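Local coordinates for protein geranyltranstransferase (Campylobacter jejuni, PDB 3NPK) that probably condenses geranyl diphosphate with isopentenyl diphosphate to make farnesyl diphosphate and release pyrophosphate, as a mainly helical prenyl synthase working as a dimer, at residues 149-152 with 153-157; 162-165 with 166-170; 271-274 with 275-278. All coordinates share one frame; numbering follows the deposited sequence.

Contact 1: residues 149-152 with 153-157; sequences IGQA and IDCFF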
ATOM      1  N   ILE A 149      -9.093   5.022   7.805  1.00 10.41           N
ATOM      2  CA  ILE A 149     -10.001   5.099   8.953  1.00  9.89           C
ATOM      3  C   ILE A 149     -11.224   5.946   8.585  1.00  9.53           C
ATOM      4  O   ILE A 149     -12.333   5.661   9.037  1.00  9.93           O
ATOM      5  CB  ILE A 149      -9.322   5.583  10.271  1.00 10.18           C
ATOM      6  CG1 ILE A 149     -10.256   5.345  11.473  1.00 11.37           C
ATOM      7  CG2 ILE A 149      -8.951   7.052  10.210  1.00 11.21           C
ATOM      8  CD1 ILE A 149     -10.605   3.881  11.722  1.00 13.44           C
ATOM      9  N   GLY A 150     -11.035   6.985   7.766  1.00  9.70           N
ATOM     10  CA  GLY A 150     -12.154   7.768   7.271  1.00  9.88           C
ATOM     11  C   GLY A 150     -13.168   6.928   6.508  1.00 11.02           C
ATOM     12  O   GLY A 150     -14.383   7.013   6.729  1.00 11.80           O
ATOM     13  N   GLN A 151     -12.676   6.093   5.607  1.00  9.96           N
ATOM     14  CA  GLN A 151     -13.567   5.206   4.866  1.00 11.06           C
ATOM     15  C   GLN A 151     -14.233   4.147   5.756  1.00 10.25           C
ATOM     16  O   GLN A 151     -15.432   3.855   5.599  1.00 11.07           O
ATOM     17  CB  GLN A 151     -12.811   4.518   3.726  1.00 13.51           C
ATOM     18  CG  GLN A 151     -13.668   3.556   2.900  1.00 15.99           C
ATOM     19  CD  GLN A 151     -14.856   4.200   2.143  1.00 20.17           C
ATOM     20  OE1 GLN A 151     -15.199   5.366   2.333  1.00 22.74           O
ATOM     21  NE2 GLN A 151     -15.501   3.400   1.287  1.00 20.44           N
ATOM     22  N   ALA A 152     -13.486   3.588   6.707  1.00 10.10           N
ATOM     23  CA  ALA A 152     -14.081   2.597   7.613  1.00  9.26           C
ATOM     24  C   ALA A 152     -15.222   3.231   8.410  1.00  9.28           C
ATOM     25  O   ALA A 152     -16.293   2.630   8.592  1.00 11.17           O
ATOM     26  CB  ALA A 152     -13.019   2.017   8.563  1.00  9.76           C
ATOM     27  N   ILE A 153     -14.990   4.448   8.892  1.00  9.82           N
ATOM     28  CA  ILE A 153     -16.025   5.162   9.628  1.00 10.43           C
ATOM     29  C   ILE A 153     -17.221   5.473   8.717  1.00 11.11           C
ATOM     30  O   ILE A 153     -18.380   5.257   9.094  1.00 12.30           O
ATOM     31  CB  ILE A 153     -15.442   6.430  10.263  1.00 11.79           C
ATOM     32  CG1 ILE A 153     -14.554   6.018  11.441  1.00 12.09           C
ATOM     33  CG2 ILE A 153     -16.549   7.402  10.724  1.00 11.83           C
ATOM     34  CD1 ILE A 153     -13.732   7.158  12.048  1.00 12.18           C
ATOM     35  N   ASP A 154     -16.948   5.968   7.515  1.00 11.58           N
ATOM     36  CA  ASP A 154     -18.025   6.283   6.565  1.00 12.77           C
ATOM     37  C   ASP A 154     -18.911   5.053   6.297  1.00 12.22           C
ATOM     38  O   ASP A 154     -20.156   5.129   6.338  1.00 13.30           O
ATOM     39  CB  ASP A 154     -17.425   6.798   5.257  1.00 14.72           C
ATOM     40  CG  ASP A 154     -18.415   7.596   4.409  1.00 21.62           C
ATOM     41  OD1 ASP A 154     -19.366   8.200   4.947  1.00 23.73           O
ATOM     42  OD2 ASP A 154     -18.224   7.622   3.186  1.00 26.40           O
ATOM     43  N   CYS A 155     -18.272   3.915   6.049  1.00 11.96           N
ATOM     44  CA  CYS A 155     -19.023   2.693   5.785  1.00 12.61           C
ATOM     45  C   CYS A 155     -19.797   2.218   7.007  1.00 12.74           C
ATOM     46  O   CYS A 155     -20.988   1.893   6.911  1.00 14.40           O
ATOM     47  CB  CYS A 155     -18.091   1.583   5.315  1.00 12.74           C
ATOM     48  SG  CYS A 155     -17.406   1.913   3.683  1.00 15.99           S
ATOM     49  N   PHE A 156     -19.146   2.182   8.166  1.00 11.42           N
ATOM     50  CA  PHE A 156     -19.835   1.645   9.330  1.00 12.32           C
ATOM     51  C   PHE A 156     -20.992   2.523   9.793  1.00 13.26           C
ATOM     52  O   PHE A 156     -22.021   2.001  10.235  1.00 13.82           O
ATOM     53  CB  PHE A 156     -18.874   1.396  10.487  1.00 14.10           C
ATOM     54  CG  PHE A 156     -19.538   0.753  11.665  1.00 15.29           C
ATOM     55  CD1 PHE A 156     -19.822  -0.600  11.648  1.00 16.66           C
ATOM     56  CD2 PHE A 156     -19.924   1.505  12.765  1.00 15.44           C
ATOM     57  CE1 PHE A 156     -20.463  -1.208  12.720  1.00 18.00           C
ATOM     58  CE2 PHE A 156     -20.566   0.904  13.858  1.00 17.73           C
ATOM     59  CZ  PHE A 156     -20.829  -0.457  13.828  1.00 18.21           C
ATOM     60  N   PHE A 157     -20.840   3.843   9.694  1.00 12.76           N
ATOM     61  CA  PHE A 157     -21.855   4.749  10.232  1.00 12.74           C
ATOM     62  C   PHE A 157     -22.815   5.283   9.167  1.00 13.93           C
ATOM     63  O   PHE A 157     -23.616   6.176   9.435  1.00 14.82           O
ATOM     64  CB  PHE A 157     -21.199   5.903  11.021  1.00 12.59           C
ATOM     65  CG  PHE A 157     -20.500   5.452  12.277  1.00 13.62           C
ATOM     66  CD1 PHE A 157     -21.215   5.289  13.458  1.00 15.21           C
ATOM     67  CD2 PHE A 157     -19.130   5.196  12.286  1.00 14.06           C
ATOM     68  CE1 PHE A 157     -20.585   4.873  14.630  1.00 15.80           C
ATOM     69  CE2 PHE A 157     -18.495   4.794  13.451  1.00 15.08           C
ATOM     70  CZ  PHE A 157     -19.217   4.622  14.628  1.00 15.89           C
TER

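Contact 2: residues 162-165 with 166-170; sequences LSLN and ELEFL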
ATOM      1  N   LEU A 162     -24.619  10.334  13.438  1.00 13.20           N
ATOM      2  CA  LEU A 162     -23.361  10.956  13.839  1.00 14.82           C
ATOM      3  C   LEU A 162     -23.616  12.348  14.381  1.00 15.00           C
ATOM      4  O   LEU A 162     -24.540  13.039  13.937  1.00 15.74           O
ATOM      5  CB  LEU A 162     -22.421  11.084  12.638  1.00 15.46           C
ATOM      6  CG  LEU A 162     -21.890   9.771  12.075  1.00 16.15           C
ATOM      7  CD1 LEU A 162     -20.927  10.011  10.930  1.00 17.92           C
ATOM      8  CD2 LEU A 162     -21.248   8.934  13.188  1.00 17.62           C
ATOM      9  N   SER A 163     -22.776  12.760  15.323  1.00 14.86           N
ATOM     10  CA  SER A 163     -22.757  14.130  15.797  1.00 15.76           C
ATOM     11  C   SER A 163     -21.981  14.967  14.791  1.00 15.98           C
ATOM     12  O   SER A 163     -21.306  14.430  13.907  1.00 15.74           O
ATOM     13  CB  SER A 163     -22.047  14.202  17.146  1.00 16.94           C
ATOM     14  OG  SER A 163     -20.661  13.962  16.956  1.00 17.53           O
ATOM     15  N   LEU A 164     -22.052  16.282  14.946  1.00 17.06           N
ATOM     16  CA  LEU A 164     -21.300  17.197  14.092  1.00 18.19           C
ATOM     17  C   LEU A 164     -19.805  16.921  14.200  1.00 17.64           C
ATOM     18  O   LEU A 164     -19.107  16.823  13.189  1.00 18.18           O
ATOM     19  CB  LEU A 164     -21.577  18.641  14.517  1.00 20.09           C
ATOM     20  CG  LEU A 164     -21.583  19.765  13.473  1.00 24.39           C
ATOM     21  CD1 LEU A 164     -21.120  21.108  14.070  1.00 24.81           C
ATOM     22  CD2 LEU A 164     -20.835  19.438  12.226  1.00 24.52           C
ATOM     23  N   ASN A 165     -19.303  16.796  15.424  1.00 17.19           N
ATOM     24  CA  ASN A 165     -17.870  16.527  15.595  1.00 18.11           C
ATOM     25  C   ASN A 165     -17.441  15.208  14.941  1.00 16.76           C
ATOM     26  O   ASN A 165     -16.360  15.107  14.339  1.00 16.75           O
ATOM     27  CB  ASN A 165     -17.474  16.559  17.070  1.00 22.10           C
ATOM     28  CG  ASN A 165     -17.422  17.972  17.626  1.00 27.02           C
ATOM     29  OD1 ASN A 165     -17.454  18.957  16.873  1.00 29.54           O
ATOM     30  ND2 ASN A 165     -17.324  18.082  18.948  1.00 28.67           N
ATOM     31  N   GLU A 166     -18.302  14.201  15.035  1.00 15.99           N
ATOM     32  CA  GLU A 166     -18.022  12.908  14.419  1.00 14.42           C
ATOM     33  C   GLU A 166     -18.025  12.993  12.895  1.00 13.08           C
ATOM     34  O   GLU A 166     -17.163  12.408  12.224  1.00 12.84           O
ATOM     35  CB  GLU A 166     -19.035  11.866  14.892  1.00 14.28           C
ATOM     36  CG  GLU A 166     -18.735  11.418  16.305  1.00 16.60           C
ATOM     37  CD  GLU A 166     -19.845  10.600  16.930  1.00 18.81           C
ATOM     38  OE1 GLU A 166     -20.999  10.652  16.444  1.00 19.11           O
ATOM     39  OE2 GLU A 166     -19.549   9.904  17.922  1.00 19.72           O
ATOM     40  N   LEU A 167     -18.981  13.743  12.355  1.00 13.06           N
ATOM     41  CA  LEU A 167     -19.055  13.927  10.911  1.00 13.96           C
ATOM     42  C   LEU A 167     -17.825  14.690  10.412  1.00 14.36           C
ATOM     43  O   LEU A 167     -17.252  14.334   9.389  1.00 13.83           O
ATOM     44  CB  LEU A 167     -20.359  14.643  10.544  1.00 14.93           C
ATOM     45  CG  LEU A 167     -20.654  14.817   9.055  1.00 16.67           C
ATOM     46  CD1 LEU A 167     -20.695  13.476   8.327  1.00 17.95           C
ATOM     47  CD2 LEU A 167     -21.968  15.566   8.880  1.00 18.93           C
ATOM     48  N   GLU A 168     -17.404  15.712  11.158  1.00 14.68           N
ATOM     49  CA  GLU A 168     -16.179  16.436  10.827  1.00 15.40           C
ATOM     50  C   GLU A 168     -14.969  15.510  10.837  1.00 14.71           C
ATOM     51  O   GLU A 168     -14.129  15.565   9.938  1.00 15.81           O
ATOM     52  CB  GLU A 168     -15.979  17.606  11.797  1.00 18.38           C
ATOM     53  CG  GLU A 168     -16.921  18.752  11.525  1.00 21.70           C
ATOM     54  CD  GLU A 168     -17.016  19.754  12.671  1.00 26.61           C
ATOM     55  OE1 GLU A 168     -16.569  19.451  13.803  1.00 29.73           O
ATOM     56  OE2 GLU A 168     -17.570  20.844  12.442  1.00 27.69           O
ATOM     57  N   PHE A 169     -14.885  14.650  11.846  1.00 13.66           N
ATOM     58  CA  PHE A 169     -13.775  13.694  11.959  1.00 13.30           C
ATOM     59  C   PHE A 169     -13.755  12.775  10.737  1.00 11.99           C
ATOM     60  O   PHE A 169     -12.707  12.548  10.110  1.00 12.68           O
ATOM     61  CB  PHE A 169     -13.926  12.877  13.258  1.00 15.46           C
ATOM     62  CG  PHE A 169     -12.771  11.933  13.543  1.00 14.62           C
ATOM     63  CD1 PHE A 169     -12.666  10.714  12.869  1.00 14.67           C
ATOM     64  CD2 PHE A 169     -11.797  12.253  14.500  1.00 15.68           C
ATOM     65  CE1 PHE A 169     -11.621   9.841  13.130  1.00 15.07           C
ATOM     66  CE2 PHE A 169     -10.756  11.371  14.768  1.00 16.48           C
ATOM     67  CZ  PHE A 169     -10.669  10.164  14.079  1.00 16.26           C
ATOM     68  N   LEU A 170     -14.929  12.244  10.413  1.00 11.86           N
ATOM     69  CA  LEU A 170     -15.077  11.342   9.268  1.00 11.15           C
ATOM     70  C   LEU A 170     -14.486  11.976   8.012  1.00 12.11           C
ATOM     71  O   LEU A 170     -13.619  11.399   7.364  1.00 12.16           O
ATOM     72  CB  LEU A 170     -16.569  11.009   9.083  1.00 11.40           C
ATOM     73  CG  LEU A 170     -17.010  10.027   7.997  1.00 11.56           C
ATOM     74  CD1 LEU A 170     -18.475   9.686   8.260  1.00 12.80           C
ATOM     75  CD2 LEU A 170     -16.832  10.573   6.573  1.00 14.17           C
TER

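Contact 3: residues 271-274 with 275-278; sequences LAQM and IQNL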
ATOM      1  N   LEU A 271       1.347  31.011  -6.384  1.00 14.84           N
ATOM      2  CA  LEU A 271       0.792  29.799  -5.798  1.00 13.59           C
ATOM      3  C   LEU A 271      -0.651  30.018  -5.356  1.00 12.97           C
ATOM      4  O   LEU A 271      -1.514  29.173  -5.587  1.00 13.61           O
ATOM      5  CB  LEU A 271       1.638  29.326  -4.609  1.00 13.90           C
ATOM      6  CG  LEU A 271       1.095  28.060  -3.939  1.00 14.33           C
ATOM      7  CD1 LEU A 271       0.919  26.912  -4.959  1.00 14.67           C
ATOM      8  CD2 LEU A 271       1.989  27.651  -2.794  1.00 15.35           C
ATOM      9  N   ALA A 272      -0.918  31.153  -4.724  1.00 13.43           N
ATOM     10  CA  ALA A 272      -2.276  31.453  -4.287  1.00 13.67           C
ATOM     11  C   ALA A 272      -3.255  31.434  -5.466  1.00 14.95           C
ATOM     12  O   ALA A 272      -4.343  30.850  -5.372  1.00 14.81           O
ATOM     13  CB  ALA A 272      -2.328  32.805  -3.573  1.00 15.05           C
ATOM     14  N   GLN A 273      -2.858  32.046  -6.580  1.00 15.12           N
ATOM     15  CA  GLN A 273      -3.707  32.071  -7.769  1.00 15.71           C
ATOM     16  C   GLN A 273      -3.930  30.663  -8.353  1.00 14.67           C
ATOM     17  O   GLN A 273      -5.052  30.317  -8.759  1.00 15.49           O
ATOM     18  CB  GLN A 273      -3.113  32.989  -8.838  1.00 16.91           C
ATOM     19  CG  GLN A 273      -4.009  33.122 -10.050  1.00 18.83           C
ATOM     20  CD  GLN A 273      -5.305  33.831  -9.714  1.00 19.82           C
ATOM     21  OE1 GLN A 273      -5.292  34.952  -9.208  1.00 22.36           O
ATOM     22  NE2 GLN A 273      -6.429  33.180  -9.989  1.00 20.36           N
HETATM   23  N   MSE A 274      -2.871  29.859  -8.407  1.00 14.53           N
HETATM   24  CA  MSE A 274      -2.989  28.479  -8.873  1.00 15.40           C
HETATM   25  C   MSE A 274      -3.971  27.680  -8.034  1.00 14.82           C
HETATM   26  O   MSE A 274      -4.791  26.928  -8.565  1.00 15.86           O
HETATM   27  CB  MSE A 274      -1.629  27.796  -8.891  1.00 17.87           C
HETATM   28  CG  MSE A 274      -0.759  28.267 -10.029  1.00 23.35           C
HETATM   29 SE   MSE A 274       0.950  27.323 -10.055  1.00 31.67          SE
HETATM   30  CE  MSE A 274       1.943  28.424  -8.816  1.00 33.41           C
ATOM     31  N   ILE A 275      -3.895  27.833  -6.721  1.00 14.07           N
ATOM     32  CA  ILE A 275      -4.793  27.082  -5.860  1.00 15.92           C
ATOM     33  C   ILE A 275      -6.221  27.592  -6.025  1.00 16.55           C
ATOM     34  O   ILE A 275      -7.169  26.808  -6.064  1.00 16.71           O
ATOM     35  CB  ILE A 275      -4.338  27.118  -4.393  1.00 15.64           C
ATOM     36  CG1 ILE A 275      -2.971  26.425  -4.263  1.00 16.86           C
ATOM     37  CG2 ILE A 275      -5.389  26.468  -3.465  1.00 15.73           C
ATOM     38  CD1 ILE A 275      -2.387  26.465  -2.870  1.00 17.10           C
ATOM     39  N   GLN A 276      -6.374  28.907  -6.140  1.00 16.76           N
ATOM     40  CA  GLN A 276      -7.690  29.502  -6.365  1.00 20.29           C
ATOM     41  C   GLN A 276      -8.333  28.888  -7.615  1.00 19.31           C
ATOM     42  O   GLN A 276      -9.511  28.542  -7.621  1.00 20.72           O
ATOM     43  CB  GLN A 276      -7.556  31.023  -6.518  1.00 23.94           C
ATOM     44  CG  GLN A 276      -8.860  31.773  -6.501  1.00 27.94           C
ATOM     45  CD  GLN A 276      -9.553  31.657  -5.162  1.00 31.54           C
ATOM     46  OE1 GLN A 276      -8.961  31.940  -4.126  1.00 33.37           O
ATOM     47  NE2 GLN A 276     -10.813  31.244  -5.172  1.00 34.00           N
ATOM     48  N   ASN A 277      -7.546  28.745  -8.676  1.00 18.19           N
ATOM     49  CA  ASN A 277      -8.057  28.156  -9.906  1.00 19.29           C
ATOM     50  C   ASN A 277      -8.514  26.709  -9.688  1.00 19.76           C
ATOM     51  O   ASN A 277      -9.546  26.294 -10.217  1.00 22.16           O
ATOM     52  CB  ASN A 277      -6.990  28.198 -11.006  1.00 19.70           C
ATOM     53  CG  ASN A 277      -6.686  29.621 -11.492  1.00 24.61           C
ATOM     54  OD1 ASN A 277      -7.274  30.587 -11.031  1.00 25.47           O
ATOM     55  ND2 ASN A 277      -5.762  29.739 -12.432  1.00 27.27           N
ATOM     56  N   LEU A 278      -7.745  25.930  -8.934  1.00 19.44           N
ATOM     57  CA  LEU A 278      -8.107  24.526  -8.706  1.00 19.52           C
ATOM     58  C   LEU A 278      -9.329  24.403  -7.792  1.00 23.91           C
ATOM     59  O   LEU A 278     -10.134  23.485  -7.962  1.00 26.02           O
ATOM     60  CB  LEU A 278      -6.922  23.710  -8.155  1.00 18.98           C
ATOM     61  CG  LEU A 278      -5.713  23.601  -9.093  1.00 18.78           C
ATOM     62  CD1 LEU A 278      -4.486  23.149  -8.332  1.00 18.77           C
ATOM     63  CD2 LEU A 278      -5.989  22.614 -10.231  1.00 19.25           C
TER

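Contact 1: residues 149-152 with 153-157
Ile153 N and Ile149 O, 2.9 Å apart, open a run of four i to i+4 backbone hydrogen bonds across residues 149-157. The run continues with Asp154 N to Gly150 O, Cys155 N to Gln151 O and Phe156 N to Ala152 O. These residues make up most of helix 147-156, down to its C-terminal end, in the mainly helical polyprenyl synthase fold. Gly150, Gln151 and Asp154 form the GQxxD signature of trans-prenyl synthases. It probably lies on the active-site side, with the Gln151 side chain about 11 Å from the bound pyrophosphate. Phe157 N still bonds to Ile153 O, but Phe157 is the first residue to leave helical backbone angles.

The side chains divide over the faces of the helix. Ile149 and Ile153 share one of them, CG1 of Ile149 lying 4.0 Å from CD1 of Ile153. Ile149 carries CG1 anti to its N (chi1 -168°), and this turns the branch along the helix to Ile153. Both isoleucines also pack on the second subunit, Ile149 on its Val20 and Ile153 on its Phe23. Ala152 of the same turn meets Phe27 of that subunit, so this side of the helix belongs to the dimer interface.

Gln151 runs along another face. Its chain bends at chi2 (63°) and brings NE2 to 3.4 Å from SG of Cys155. Both side chains also touch Met85 in a loop. The amide oxygen OE1 of Gln151 stays 3.9 Å from OD2 of Asp154, with amide and carboxylate planes 59° apart. The main polar partner of Asp154 is Lys174 on helix 164-189, which forms a salt bridge to OD2.

At the helix end the two phenylalanine rings meet. CD2 of Phe156 sits over the centre of the Phe157 ring, 3.6 Å above its plane.

Contact 2: residues 162-165 with 166-170
Ser163 holds OG between its own N and carbonyl carbon (chi1 70°), and from there the hydroxyl oxygen reaches forward to N of Glu166, 3.1 Å away. Glu166 sets CG beside its backbone N (chi1 -75°) and extends beyond it. Its carboxylate is thereby carried back to Ser163, where OE1 accepts from the backbone N at 3.0 Å. This bond is nearly straight at the hydrogen, 174°, and meets OE1 on the anti side of the carboxylate, somewhat above its plane.

The two reciprocal bonds make a capping box at the start of helix 164-189, with Ser163 as N-cap. They satisfy N-H groups around the first turn, and the negative glutamate would suit the positive end of the helix dipole. Ser163 O receives Leu167 N, the first of the regular backbone bonds that follow.

Leu162 crosses Glu166 at a slant, its CD2 3.7 Å from Glu166 OE1. Its CD1 meets Leu167 CD1 at 4.3 Å, a hydrophobic staple from N' to N4 beside the box. The same CD1 meets Leu170 CD1 at 3.6 Å, the two leucine side chains crossing at about a right angle. Leu162 and Glu166 also pack on Phe23 of the second subunit. On another side of the turn, Leu164 lays CD2 against the carboxylate of Glu168, 3.6 Å from OE2. Both of these residues also touch Phe240 of helix 240-244.

Contact 3: residues 271-274 with 275-278
Ile275 begins the second segment by packing against Leu271 one turn earlier, with its CD1 3.9 Å from CD1 of Leu271. Its backbone N bonds to Leu271 O, as usual in an alpha-helix. With CG1 anti to the carbonyl carbon (chi1 -64°), the branch runs back along the helix, over the Leu271 carbonyl oxygen. Beyond this pair Ile275 packs on Leu264 of helix 246-265.

Gln276 bonds through N to Ala272 O and also reaches Leu264. Asn277 is gripped twice by Gln273: its N bonds to Gln273 O, and its OD1 takes a hydrogen bond from Gln273 NE2 at 2.9 Å. The Gln273 chain bends at chi2 (66°) to bring NE2 there. OD1 lies in the plane of the Gln273 amide, but the two amide planes are 52° apart.

Leu278 closes the turn, its N 3.1 Å from Met274 O, and its side chain meets Phe42 and Gln45. Met274, built as selenomethionine, packs on Ser53 with Leu271. Helix 269-282 also carries Tyr282 of the pyrophosphate pocket. The buried Leu271-Ile275 pair holds this face against neighbouring helices; the exposed Gln273-Asn277 bond is local and probably adds only modestly to helix stability.

In the fold
Each contact lies within one or two turns of a helix, and none closes a long loop. They follow in series along the chain without nesting or crossing. Contact 1 ends helix 147-156, and after a short loop contact 2 starts helix 164-189. These two touch: Ile153 packs on Phe169 and Leu170, and Phe157 on Leu162. Phe23 of the second subunit reaches both, so together they join two successive helices to the dimer interface. Contact 3 comes much later, on helix 269-282. Its centre is about 31 Å from that of contact 1, on the opposite side of the chain's centre. It ties the C-terminal helix to helices 42-54 and 246-265.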